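Local structure of allantoicase (Saccharomyces cerevisiae, 1O59) at residues N284-K296 and R333-V347. The protein hydrolyses allantoate to (S)-ureidoglycolate and urea, a step of allantoin degradation that lets yeast use purines as secondary nitrogen sources. Numbering follows the deposited sequence.
Sequences NFPQFITVEGCLK and RVSHVKLTIIPDGGV
S335 OG receives the backbone N-H of K296 at 2.9 Å, while S335 N donates to C294 O. H336 N reaches the same carbonyl, so S335 and H336 together face C294 in a classic beta bulge. S335 OG lies in the plane of the H336 ring and hydrogen-bonds ND1 at 2.7 Å, and K296 curls through non-staggered torsions (chi2 101°, chi3 126°) to lay CE over the ring, 4.0 Å from the centroid, in a CH-pi contact. A leucine in place of H336 would probably leave S335 OG without its ring partner and the K296 chain without a flat face to lie on. Next along, K338 N gives a short bond to E292 O (2.6 Å), and their side chains form a long salt bridge, E292 OE1 to K338 NZ 3.8 Å; K338 also makes a cation-pi contact with W309. L339 turns to the other face, where CD1 meets V291 CG2. T340 lies alongside T290 on the K338 face; I341, back on the L339 face, packs CB against P286 CG at 3.7 Å. I342 O takes both Q287 N and F288 N, a second classic bulge, before the cis peptide to P343. Beyond it, G345 presses so closely on N284 O that a CB would clash. Seven antiparallel bridges, with a bulge at each end, thus join neighbouring strands of a five-stranded sheet in the second allantoicase repeat, consistent with the beta-sandwich of galactose-binding-like domains.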
loop_
_atom_site.group_PDB
_atom_site.type_symbol
_atom_site.label_atom_id
_atom_site.label_comp_id
_atom_site.label_asym_id
_atom_site.label_seq_id
_atom_site.Cartn_x
_atom_site.Cartn_y
_atom_site.Cartn_z
ATOM N N ASN A 284 -11.576 -15.570 15.325
ATOM C CA ASN A 284 -12.242 -15.052 14.110
ATOM C C ASN A 284 -11.569 -15.454 12.792
ATOM O O ASN A 284 -11.722 -14.796 11.785
ATOM C CB ASN A 284 -12.368 -13.515 14.163
ATOM C CG ASN A 284 -11.038 -12.795 14.485
ATOM O OD1 ASN A 284 -10.016 -13.419 14.733
ATOM N ND2 ASN A 284 -11.074 -11.471 14.490
ATOM N N PHE A 285 -10.823 -16.547 12.818
ATOM C CA PHE A 285 -10.161 -17.105 11.639
ATOM C C PHE A 285 -11.242 -17.754 10.837
ATOM O O PHE A 285 -12.273 -18.078 11.388
ATOM C CB PHE A 285 -9.060 -18.144 12.055
ATOM C CG PHE A 285 -9.546 -19.229 12.973
ATOM C CD1 PHE A 285 -9.528 -19.053 14.368
ATOM C CD2 PHE A 285 -9.981 -20.437 12.464
ATOM C CE1 PHE A 285 -9.952 -20.061 15.221
ATOM C CE2 PHE A 285 -10.410 -21.467 13.315
ATOM C CZ PHE A 285 -10.408 -21.279 14.682
ATOM N N PRO A 286 -11.073 -17.933 9.542
ATOM C CA PRO A 286 -12.173 -18.545 8.772
ATOM C C PRO A 286 -12.362 -19.987 9.176
ATOM O O PRO A 286 -11.450 -20.601 9.732
ATOM C CB PRO A 286 -11.721 -18.433 7.332
ATOM C CG PRO A 286 -10.622 -17.428 7.368
ATOM C CD PRO A 286 -9.935 -17.575 8.685
ATOM N N GLN A 287 -13.551 -20.514 8.943
ATOM C CA GLN A 287 -13.784 -21.906 9.225
ATOM C C GLN A 287 -13.161 -22.764 8.134
ATOM O O GLN A 287 -12.629 -23.832 8.426
ATOM C CB GLN A 287 -15.278 -22.165 9.337
ATOM C CG GLN A 287 -15.610 -23.563 9.657
ATOM C CD GLN A 287 -17.053 -23.745 9.843
ATOM O OE1 GLN A 287 -17.854 -22.956 9.340
ATOM N NE2 GLN A 287 -17.413 -24.765 10.592
ATOM N N PHE A 288 -13.238 -22.287 6.885
ATOM C CA PHE A 288 -12.607 -22.942 5.742
ATOM C C PHE A 288 -12.084 -21.908 4.807
ATOM O O PHE A 288 -12.444 -20.741 4.917
ATOM C CB PHE A 288 -13.605 -23.749 4.916
ATOM C CG PHE A 288 -14.302 -24.839 5.662
ATOM C CD1 PHE A 288 -13.667 -26.055 5.900
ATOM C CD2 PHE A 288 -15.619 -24.679 6.073
ATOM C CE1 PHE A 288 -14.318 -27.083 6.552
ATOM C CE2 PHE A 288 -16.280 -25.702 6.739
ATOM C CZ PHE A 288 -15.617 -26.901 6.976
ATOM N N ILE A 289 -11.259 -22.352 3.854
ATOM C CA ILE A 289 -10.808 -21.510 2.730
ATOM C C ILE A 289 -10.733 -22.311 1.428
ATOM O O ILE A 289 -10.653 -23.525 1.431
ATOM C CB ILE A 289 -9.413 -20.796 3.009
ATOM C CG1 ILE A 289 -8.267 -21.804 3.074
ATOM C CG2 ILE A 289 -9.437 -19.934 4.275
ATOM C CD1 ILE A 289 -7.599 -22.076 1.762
ATOM N N THR A 290 -10.769 -21.590 0.317
ATOM C CA THR A 290 -10.369 -22.130 -0.975
ATOM C C THR A 290 -9.481 -21.099 -1.666
ATOM O O THR A 290 -9.498 -19.942 -1.314
ATOM C CB THR A 290 -11.599 -22.476 -1.905
ATOM O OG1 THR A 290 -12.339 -21.287 -2.221
ATOM C CG2 THR A 290 -12.609 -23.404 -1.245
ATOM N N VAL A 291 -8.717 -21.537 -2.651
ATOM C CA VAL A 291 -7.959 -20.635 -3.473
ATOM C C VAL A 291 -8.174 -21.063 -4.922
ATOM O O VAL A 291 -7.980 -22.227 -5.244
ATOM C CB VAL A 291 -6.461 -20.679 -3.145
ATOM C CG1 VAL A 291 -5.707 -19.646 -3.985
ATOM C CG2 VAL A 291 -6.221 -20.463 -1.642
ATOM N N GLU A 292 -8.613 -20.135 -5.772
ATOM C CA GLU A 292 -8.698 -20.367 -7.210
ATOM C C GLU A 292 -7.712 -19.491 -7.908
ATOM O O GLU A 292 -7.306 -18.456 -7.371
ATOM C CB GLU A 292 -10.071 -20.013 -7.743
ATOM C CG GLU A 292 -11.181 -20.843 -7.120
ATOM C CD GLU A 292 -12.210 -19.961 -6.456
ATOM O OE1 GLU A 292 -13.243 -19.740 -7.164
ATOM O OE2 GLU A 292 -11.937 -19.469 -5.279
ATOM N N GLY A 293 -7.343 -19.926 -9.108
ATOM C CA GLY A 293 -6.550 -19.153 -10.027
ATOM C C GLY A 293 -7.293 -18.919 -11.323
ATOM O O GLY A 293 -8.236 -19.629 -11.663
ATOM N N CYS A 294 -6.886 -17.904 -12.059
ATOM C CA CYS A 294 -7.422 -17.741 -13.382
ATOM C C CYS A 294 -6.480 -16.977 -14.290
ATOM O O CYS A 294 -5.624 -16.251 -13.817
ATOM C CB CYS A 294 -8.782 -17.066 -13.298
ATOM S SG CYS A 294 -8.834 -15.411 -13.948
ATOM N N LEU A 295 -6.652 -17.150 -15.593
ATOM C CA LEU A 295 -5.841 -16.449 -16.581
ATOM C C LEU A 295 -6.666 -15.370 -17.310
ATOM O O LEU A 295 -7.605 -15.707 -18.058
ATOM C CB LEU A 295 -5.282 -17.466 -17.571
ATOM C CG LEU A 295 -4.413 -16.945 -18.721
ATOM C CD1 LEU A 295 -3.249 -16.072 -18.229
ATOM C CD2 LEU A 295 -3.908 -18.128 -19.509
ATOM N N LYS A 296 -6.320 -14.088 -17.085
ATOM C CA LYS A 296 -7.039 -12.925 -17.687
ATOM C C LYS A 296 -6.309 -12.426 -18.923
ATOM O O LYS A 296 -5.116 -12.665 -19.081
ATOM C CB LYS A 296 -7.202 -11.755 -16.671
ATOM C CG LYS A 296 -8.683 -11.397 -16.160
ATOM C CD LYS A 296 -9.093 -11.938 -14.720
ATOM C CE LYS A 296 -9.619 -10.821 -13.721
ATOM N NZ LYS A 296 -10.546 -11.245 -12.598
ATOM N N ARG A 333 -0.694 -21.849 -15.776
ATOM C CA ARG A 333 -0.562 -20.454 -16.147
ATOM C C ARG A 333 -1.738 -19.644 -15.647
ATOM O O ARG A 333 -2.818 -19.689 -16.216
ATOM C CB ARG A 333 -0.413 -20.306 -17.649
ATOM C CG ARG A 333 0.977 -20.690 -18.175
ATOM C CD ARG A 333 1.143 -22.173 -18.532
ATOM N NE ARG A 333 2.549 -22.580 -18.622
ATOM C CZ ARG A 333 3.380 -22.266 -19.623
ATOM N NH1 ARG A 333 2.964 -21.511 -20.636
ATOM N NH2 ARG A 333 4.645 -22.703 -19.608
ATOM N N VAL A 334 -1.513 -18.902 -14.564
ATOM C CA VAL A 334 -2.548 -18.053 -13.995
ATOM C C VAL A 334 -1.972 -16.678 -13.716
ATOM O O VAL A 334 -0.802 -16.541 -13.418
ATOM C CB VAL A 334 -3.183 -18.660 -12.709
ATOM C CG1 VAL A 334 -3.860 -20.006 -13.023
ATOM C CG2 VAL A 334 -2.182 -18.829 -11.618
ATOM N N SER A 335 -2.829 -15.675 -13.825
ATOM C CA SER A 335 -2.473 -14.276 -13.681
ATOM C C SER A 335 -3.002 -13.691 -12.385
ATOM O O SER A 335 -2.478 -12.694 -11.891
ATOM C CB SER A 335 -3.084 -13.491 -14.845
ATOM O OG SER A 335 -4.483 -13.711 -14.896
ATOM N N HIS A 336 -4.087 -14.287 -11.896
ATOM C CA HIS A 336 -4.796 -13.850 -10.700
ATOM C C HIS A 336 -5.103 -15.049 -9.841
ATOM O O HIS A 336 -5.219 -16.169 -10.358
ATOM C CB HIS A 336 -6.112 -13.196 -11.097
ATOM C CG HIS A 336 -5.935 -11.942 -11.885
ATOM N ND1 HIS A 336 -5.519 -11.950 -13.188
ATOM C CD2 HIS A 336 -6.061 -10.640 -11.534
ATOM C CE1 HIS A 336 -5.423 -10.704 -13.621
ATOM N NE2 HIS A 336 -5.744 -9.890 -12.634
ATOM N N VAL A 337 -5.203 -14.819 -8.533
ATOM C CA VAL A 337 -5.740 -15.805 -7.607
ATOM C C VAL A 337 -6.911 -15.206 -6.822
ATOM O O VAL A 337 -6.994 -14.009 -6.614
ATOM C CB VAL A 337 -4.658 -16.383 -6.642
ATOM C CG1 VAL A 337 -3.545 -17.052 -7.426
ATOM C CG2 VAL A 337 -4.082 -15.316 -5.704
ATOM N N LYS A 338 -7.837 -16.060 -6.414
ATOM C CA LYS A 338 -8.979 -15.636 -5.597
ATOM C C LYS A 338 -8.902 -16.446 -4.333
ATOM O O LYS A 338 -8.845 -17.655 -4.381
ATOM C CB LYS A 338 -10.317 -15.867 -6.351
ATOM C CG LYS A 338 -11.593 -15.529 -5.566
ATOM C CD LYS A 338 -12.879 -15.315 -6.484
ATOM C CE LYS A 338 -13.417 -16.568 -7.141
ATOM N NZ LYS A 338 -14.186 -16.268 -8.390
ATOM N N LEU A 339 -8.868 -15.764 -3.199
ATOM C CA LEU A 339 -8.878 -16.414 -1.899
ATOM C C LEU A 339 -10.285 -16.242 -1.383
ATOM O O LEU A 339 -10.814 -15.152 -1.418
ATOM C CB LEU A 339 -7.856 -15.762 -0.948
ATOM C CG LEU A 339 -8.044 -16.048 0.557
ATOM C CD1 LEU A 339 -7.823 -17.545 0.900
ATOM C CD2 LEU A 339 -7.111 -15.135 1.400
ATOM N N THR A 340 -10.889 -17.330 -0.940
ATOM C CA THR A 340 -12.262 -17.334 -0.495
ATOM C C THR A 340 -12.189 -17.823 0.926
ATOM O O THR A 340 -11.515 -18.834 1.203
ATOM C CB THR A 340 -13.130 -18.275 -1.356
ATOM O OG1 THR A 340 -13.179 -17.836 -2.740
ATOM C CG2 THR A 340 -14.595 -18.251 -0.908
ATOM N N ILE A 341 -12.808 -17.065 1.832
ATOM C CA ILE A 341 -12.864 -17.425 3.256
ATOM C C ILE A 341 -14.324 -17.691 3.598
ATOM O O ILE A 341 -15.230 -17.021 3.061
ATOM C CB ILE A 341 -12.221 -16.346 4.174
ATOM C CG1 ILE A 341 -12.967 -14.999 4.144
ATOM C CG2 ILE A 341 -10.754 -16.125 3.794
ATOM C CD1 ILE A 341 -12.316 -13.930 5.017
ATOM N N ILE A 342 -14.551 -18.703 4.429
ATOM C CA ILE A 342 -15.882 -19.236 4.604
ATOM C C ILE A 342 -16.167 -19.361 6.082
ATOM O O ILE A 342 -15.374 -19.950 6.799
ATOM C CB ILE A 342 -16.002 -20.602 3.927
ATOM C CG1 ILE A 342 -15.852 -20.459 2.429
ATOM C CG2 ILE A 342 -17.337 -21.223 4.196
ATOM C CD1 ILE A 342 -15.199 -21.652 1.804
ATOM N N PRO A 343 -17.303 -18.830 6.537
ATOM C CA PRO A 343 -18.137 -17.855 5.811
ATOM C C PRO A 343 -17.583 -16.402 5.806
ATOM O O PRO A 343 -18.023 -15.555 5.034
ATOM C CB PRO A 343 -19.447 -17.908 6.595
ATOM C CG PRO A 343 -18.991 -18.166 8.022
ATOM C CD PRO A 343 -17.754 -19.026 7.933
ATOM N N ASP A 344 -16.608 -16.153 6.673
ATOM C CA ASP A 344 -16.022 -14.837 6.920
ATOM C C ASP A 344 -14.832 -15.056 7.866
ATOM O O ASP A 344 -14.494 -16.207 8.224
ATOM C CB ASP A 344 -17.056 -13.890 7.561
ATOM C CG ASP A 344 -17.838 -14.531 8.723
ATOM O OD1 ASP A 344 -17.219 -14.882 9.744
ATOM O OD2 ASP A 344 -19.096 -14.665 8.726
ATOM N N GLY A 345 -14.209 -13.956 8.279
ATOM C CA GLY A 345 -13.119 -13.998 9.255
ATOM C C GLY A 345 -11.924 -13.187 8.820
ATOM O O GLY A 345 -12.038 -12.255 8.033
ATOM N N GLY A 346 -10.757 -13.591 9.313
ATOM C CA GLY A 346 -9.534 -12.851 9.113
ATOM C C GLY A 346 -8.374 -13.711 8.698
ATOM O O GLY A 346 -8.112 -14.748 9.278
ATOM N N VAL A 347 -7.659 -13.232 7.694
ATOM C CA VAL A 347 -6.440 -13.850 7.222
ATOM C C VAL A 347 -5.331 -12.779 7.222
ATOM O O VAL A 347 -5.540 -11.686 6.718
ATOM C CB VAL A 347 -6.655 -14.376 5.782
ATOM C CG1 VAL A 347 -5.336 -14.884 5.188
ATOM C CG2 VAL A 347 -7.701 -15.483 5.772
#